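Long-range contact in geranylgeranyl pyrophosphate synthase (Corynebacterium glutamicum, PDB 3LK5), which probably condenses allylic and isopentenyl diphosphates into longer prenyl diphosphates with the help of magnesium: residues L168-G182 and A222-G234. Residues are numbered along the deposited sequence; the frame is centred on the assembly and turned at random.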
loop_
_atom_site.group_PDB
_atom_site.type_symbol
_atom_site.label_atom_id
_atom_site.label_comp_id
_atom_site.label_asym_id
_atom_site.label_seq_id
_atom_site.Cartn_x
_atom_site.Cartn_y
_atom_site.Cartn_z
ATOM N N LEU A 168 9.757 8.482 -17.514
ATOM C CA LEU A 168 11.201 8.171 -17.370
ATOM C C LEU A 168 11.541 6.995 -18.295
ATOM O O LEU A 168 10.726 6.069 -18.449
ATOM C CB LEU A 168 11.544 7.778 -15.919
ATOM C CG LEU A 168 11.565 8.933 -14.892
ATOM C CD1 LEU A 168 11.913 8.391 -13.508
ATOM C CD2 LEU A 168 12.597 10.003 -15.317
ATOM N N SER A 169 12.720 7.042 -18.894
ATOM C CA SER A 169 13.225 5.969 -19.742
ATOM C C SER A 169 13.354 4.671 -18.932
ATOM O O SER A 169 13.457 4.704 -17.697
ATOM C CB SER A 169 14.593 6.354 -20.308
ATOM O OG SER A 169 15.586 6.392 -19.281
ATOM N N ALA A 170 13.353 3.537 -19.635
ATOM C CA ALA A 170 13.628 2.238 -18.993
ATOM C C ALA A 170 14.898 2.282 -18.171
ATOM O O ALA A 170 14.957 1.698 -17.089
ATOM C CB ALA A 170 13.762 1.170 -20.035
ATOM N N GLU A 171 15.956 2.915 -18.715
ATOM C CA GLU A 171 17.242 2.978 -18.021
ATOM C C GLU A 171 17.130 3.770 -16.712
ATOM O O GLU A 171 17.639 3.334 -15.654
ATOM C CB GLU A 171 18.315 3.599 -18.935
ATOM C CG GLU A 171 18.637 2.745 -20.176
ATOM C CD GLU A 171 17.553 2.730 -21.312
ATOM O OE1 GLU A 171 16.521 3.471 -21.316
ATOM O OE2 GLU A 171 17.771 1.936 -22.260
ATOM N N ALA A 172 16.467 4.921 -16.783
ATOM C CA ALA A 172 16.248 5.753 -15.590
ATOM C C ALA A 172 15.405 4.998 -14.555
ATOM O O ALA A 172 15.741 5.000 -13.364
ATOM C CB ALA A 172 15.555 7.096 -15.974
ATOM N N LEU A 173 14.336 4.337 -14.996
ATOM C CA LEU A 173 13.535 3.516 -14.059
ATOM C C LEU A 173 14.357 2.463 -13.363
ATOM O O LEU A 173 14.267 2.311 -12.145
ATOM C CB LEU A 173 12.292 2.871 -14.743
ATOM C CG LEU A 173 11.196 3.861 -15.078
ATOM C CD1 LEU A 173 10.141 3.200 -15.973
ATOM C CD2 LEU A 173 10.573 4.444 -13.770
ATOM N N ALA A 174 15.197 1.762 -14.124
ATOM C CA ALA A 174 16.062 0.779 -13.525
ATOM C C ALA A 174 16.979 1.402 -12.481
ATOM O O ALA A 174 17.247 0.778 -11.436
ATOM C CB ALA A 174 16.906 0.024 -14.604
ATOM N N ARG A 175 17.476 2.620 -12.757
ATOM C CA ARG A 175 18.401 3.258 -11.819
ATOM C C ARG A 175 17.692 3.619 -10.508
ATOM O O ARG A 175 18.348 3.664 -9.476
ATOM C CB ARG A 175 19.051 4.532 -12.416
ATOM C CG ARG A 175 20.173 4.234 -13.460
ATOM C CD ARG A 175 21.036 5.497 -13.777
ATOM N NE ARG A 175 20.221 6.597 -14.291
ATOM C CZ ARG A 175 19.941 6.780 -15.585
ATOM N NH1 ARG A 175 19.190 7.822 -15.977
ATOM N NH2 ARG A 175 20.408 5.928 -16.501
ATOM N N THR A 176 16.388 3.876 -10.571
ATOM C CA THR A 176 15.603 4.240 -9.370
ATOM C C THR A 176 15.480 3.094 -8.354
ATOM O O THR A 176 15.159 3.358 -7.200
ATOM C CB THR A 176 14.161 4.741 -9.664
ATOM O OG1 THR A 176 13.336 3.679 -10.199
ATOM C CG2 THR A 176 14.155 5.958 -10.623
ATOM N N ARG A 177 15.768 1.855 -8.751
ATOM C CA ARG A 177 15.376 0.713 -7.890
ATOM C C ARG A 177 15.968 0.785 -6.474
ATOM O O ARG A 177 15.234 0.672 -5.484
ATOM C CB ARG A 177 15.734 -0.637 -8.544
ATOM C CG ARG A 177 14.924 -1.037 -9.812
ATOM C CD ARG A 177 13.430 -1.036 -9.515
ATOM N NE ARG A 177 13.080 -1.877 -8.346
ATOM C CZ ARG A 177 12.026 -1.622 -7.577
ATOM N NH1 ARG A 177 11.268 -0.540 -7.836
ATOM N NH2 ARG A 177 11.756 -2.417 -6.532
ATOM N N ASP A 178 17.292 1.007 -6.363
ATOM C CA ASP A 178 17.936 0.942 -5.034
ATOM C C ASP A 178 17.304 1.951 -4.068
ATOM O O ASP A 178 16.951 1.611 -2.922
ATOM C CB ASP A 178 19.465 1.151 -5.113
ATOM C CG ASP A 178 20.195 -0.034 -5.759
ATOM O OD1 ASP A 178 19.619 -1.139 -5.842
ATOM O OD2 ASP A 178 21.371 0.110 -6.178
ATOM N N ALA A 179 17.155 3.197 -4.514
ATOM C CA ALA A 179 16.601 4.210 -3.648
ATOM C C ALA A 179 15.139 3.950 -3.346
ATOM O O ALA A 179 14.699 4.117 -2.208
ATOM C CB ALA A 179 16.752 5.633 -4.279
ATOM N N TRP A 180 14.375 3.569 -4.372
ATOM C CA TRP A 180 12.931 3.404 -4.179
ATOM C C TRP A 180 12.605 2.140 -3.379
ATOM O O TRP A 180 11.710 2.172 -2.484
ATOM C CB TRP A 180 12.262 3.302 -5.565
ATOM C CG TRP A 180 10.737 3.331 -5.579
ATOM C CD1 TRP A 180 9.901 2.259 -5.701
ATOM C CD2 TRP A 180 9.905 4.498 -5.593
ATOM N NE1 TRP A 180 8.583 2.686 -5.764
ATOM C CE2 TRP A 180 8.563 4.056 -5.680
ATOM C CE3 TRP A 180 10.179 5.886 -5.544
ATOM C CZ2 TRP A 180 7.458 4.952 -5.736
ATOM C CZ3 TRP A 180 9.093 6.798 -5.607
ATOM C CH2 TRP A 180 7.748 6.318 -5.691
ATOM N N ARG A 181 13.307 1.043 -3.682
ATOM C CA ARG A 181 13.144 -0.195 -2.877
ATOM C C ARG A 181 13.557 0.104 -1.406
ATOM O O ARG A 181 12.806 -0.210 -0.471
ATOM C CB ARG A 181 14.014 -1.325 -3.448
ATOM C CG ARG A 181 13.888 -2.695 -2.698
ATOM C CD ARG A 181 15.142 -3.614 -3.031
ATOM N NE ARG A 181 15.310 -3.667 -4.482
ATOM C CZ ARG A 181 16.404 -3.250 -5.113
ATOM N NH1 ARG A 181 17.483 -2.818 -4.434
ATOM N NH2 ARG A 181 16.426 -3.312 -6.407
ATOM N N GLY A 182 14.715 0.759 -1.237
ATOM C CA GLY A 182 15.220 1.076 0.143
ATOM C C GLY A 182 14.216 1.931 0.903
ATOM O O GLY A 182 13.788 1.574 2.005
ATOM N N ALA A 222 17.350 11.313 2.902
ATOM C CA ALA A 222 18.412 10.557 2.230
ATOM C C ALA A 222 17.934 9.810 0.990
ATOM O O ALA A 222 18.550 9.912 -0.075
ATOM C CB ALA A 222 19.122 9.567 3.195
ATOM N N ARG A 223 16.859 9.049 1.118
ATOM C CA ARG A 223 16.400 8.334 -0.065
ATOM C C ARG A 223 15.796 9.246 -1.165
ATOM O O ARG A 223 16.009 8.952 -2.331
ATOM C CB ARG A 223 15.452 7.155 0.253
ATOM C CG ARG A 223 16.078 6.008 1.085
ATOM C CD ARG A 223 17.236 5.352 0.363
ATOM N NE ARG A 223 17.669 4.138 1.094
ATOM C CZ ARG A 223 18.784 3.467 0.816
ATOM N NH1 ARG A 223 19.579 3.836 -0.199
ATOM N NH2 ARG A 223 19.101 2.377 1.520
ATOM N N PRO A 224 15.037 10.315 -0.813
ATOM C CA PRO A 224 14.633 11.219 -1.914
ATOM C C PRO A 224 15.869 11.757 -2.658
ATOM O O PRO A 224 15.862 11.794 -3.865
ATOM C CB PRO A 224 13.862 12.339 -1.171
ATOM C CG PRO A 224 13.134 11.524 -0.062
ATOM C CD PRO A 224 14.300 10.622 0.436
ATOM N N LEU A 225 16.922 12.174 -1.943
ATOM C CA LEU A 225 18.150 12.656 -2.634
ATOM C C LEU A 225 18.716 11.572 -3.529
ATOM O O LEU A 225 19.094 11.824 -4.672
ATOM C CB LEU A 225 19.273 13.028 -1.629
ATOM C CG LEU A 225 18.996 14.413 -0.989
ATOM C CD1 LEU A 225 19.833 14.591 0.316
ATOM C CD2 LEU A 225 19.213 15.585 -1.958
ATOM N N HIS A 226 18.809 10.368 -2.960
ATOM C CA HIS A 226 19.298 9.201 -3.692
ATOM C C HIS A 226 18.465 8.973 -4.960
ATOM O O HIS A 226 19.010 8.787 -6.049
ATOM C CB HIS A 226 19.272 7.962 -2.752
ATOM C CG HIS A 226 19.932 6.748 -3.326
ATOM N ND1 HIS A 226 19.954 5.530 -2.669
ATOM C CD2 HIS A 226 20.540 6.546 -4.520
ATOM C CE1 HIS A 226 20.556 4.633 -3.441
ATOM N NE2 HIS A 226 20.925 5.228 -4.561
ATOM N N LEU A 227 17.139 9.017 -4.815
ATOM C CA LEU A 227 16.255 8.803 -5.970
ATOM C C LEU A 227 16.526 9.823 -7.102
ATOM O O LEU A 227 16.705 9.450 -8.282
ATOM C CB LEU A 227 14.793 8.883 -5.480
ATOM C CG LEU A 227 13.709 8.820 -6.556
ATOM C CD1 LEU A 227 13.840 7.416 -7.249
ATOM C CD2 LEU A 227 12.289 9.059 -5.951
ATOM N N GLY A 228 16.529 11.102 -6.739
ATOM C CA GLY A 228 16.784 12.169 -7.724
ATOM C C GLY A 228 18.147 12.014 -8.368
ATOM O O GLY A 228 18.284 12.121 -9.600
ATOM N N ALA A 229 19.168 11.739 -7.551
ATOM C CA ALA A 229 20.518 11.533 -8.109
ATOM C C ALA A 229 20.619 10.329 -9.038
ATOM O O ALA A 229 21.297 10.406 -10.081
ATOM C CB ALA A 229 21.613 11.478 -6.980
ATOM N N SER A 230 19.937 9.228 -8.693
ATOM C CA SER A 230 19.921 8.033 -9.555
ATOM C C SER A 230 19.243 8.327 -10.886
ATOM O O SER A 230 19.710 7.881 -11.933
ATOM C CB SER A 230 19.188 6.871 -8.839
ATOM O OG SER A 230 20.007 6.422 -7.763
ATOM N N ILE A 231 18.174 9.117 -10.852
ATOM C CA ILE A 231 17.464 9.480 -12.115
ATOM C C ILE A 231 18.436 10.208 -13.061
ATOM O O ILE A 231 18.461 9.935 -14.282
ATOM C CB ILE A 231 16.208 10.305 -11.832
ATOM C CG1 ILE A 231 15.172 9.422 -11.129
ATOM C CG2 ILE A 231 15.584 10.913 -13.165
ATOM C CD1 ILE A 231 14.006 10.202 -10.498
ATOM N N ALA A 232 19.278 11.064 -12.471
ATOM C CA ALA A 232 20.262 11.871 -13.225
ATOM C C ALA A 232 21.531 11.102 -13.567
ATOM O O ALA A 232 22.366 11.605 -14.313
ATOM C CB ALA A 232 20.621 13.144 -12.440
ATOM N N GLY A 233 21.669 9.878 -13.070
ATOM C CA GLY A 233 22.835 9.058 -13.424
ATOM C C GLY A 233 24.034 9.459 -12.584
ATOM O O GLY A 233 25.186 9.285 -13.010
ATOM N N GLY A 234 23.772 9.964 -11.377
ATOM C CA GLY A 234 24.818 10.436 -10.433
ATOM C C GLY A 234 25.830 9.349 -10.053
ATOM O O GLY A 234 25.497 8.143 -9.975
HETATM O O HOH W 1 18.488 4.277 -6.888
#
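Arg-175 reaches from helix 170-199 to the C-terminal end of helix 205-231 and binds two successive carbonyls. Its NE lies 2.7 Å from Ser-230 O, which falls in the guanidinium plane. Its NH1 lies 2.8 Å from Ile-231 O, a straighter bond (166° at hydrogen) entering above that carbonyl's plane. The bend at chi3 turns the guanidinium onto both oxygens. Ser-230 O also accepts from Gly-233 N, within the Schellman motif that ends the helix.

The axes of segments 170-182 and 222-231 run nearly antiparallel (163°) and approach to 8.2 Å, a helix pair of the all-helical polyprenyl synthase fold, away from the magnesium-binding aspartates; helix 87-111 touches Trp-180 and Ile-231. Toward the other end, Ala-179 CB sits over one face of the His-226 ring, 3.7 Å from its centroid, a CH-pi contact. Arg-223 NH1 donates to His-226 ND1 in the ring plane, 3.0 Å away, while NH2 forms a salt bridge with Glu-186. Leu-227, with CG anti to its backbone N (chi1 174°), divides its methyls: CD1 lies 3.6 Å from Thr-176 CB, and CD2 meets the Trp-180 ring edge at CE3.

At the kink, a water bridges Arg-175 O and Ala-179 N and bonds Ser-230 OG, tying the break to the partner helix, whose partly negative C-terminal end the arginine's charge probably complements.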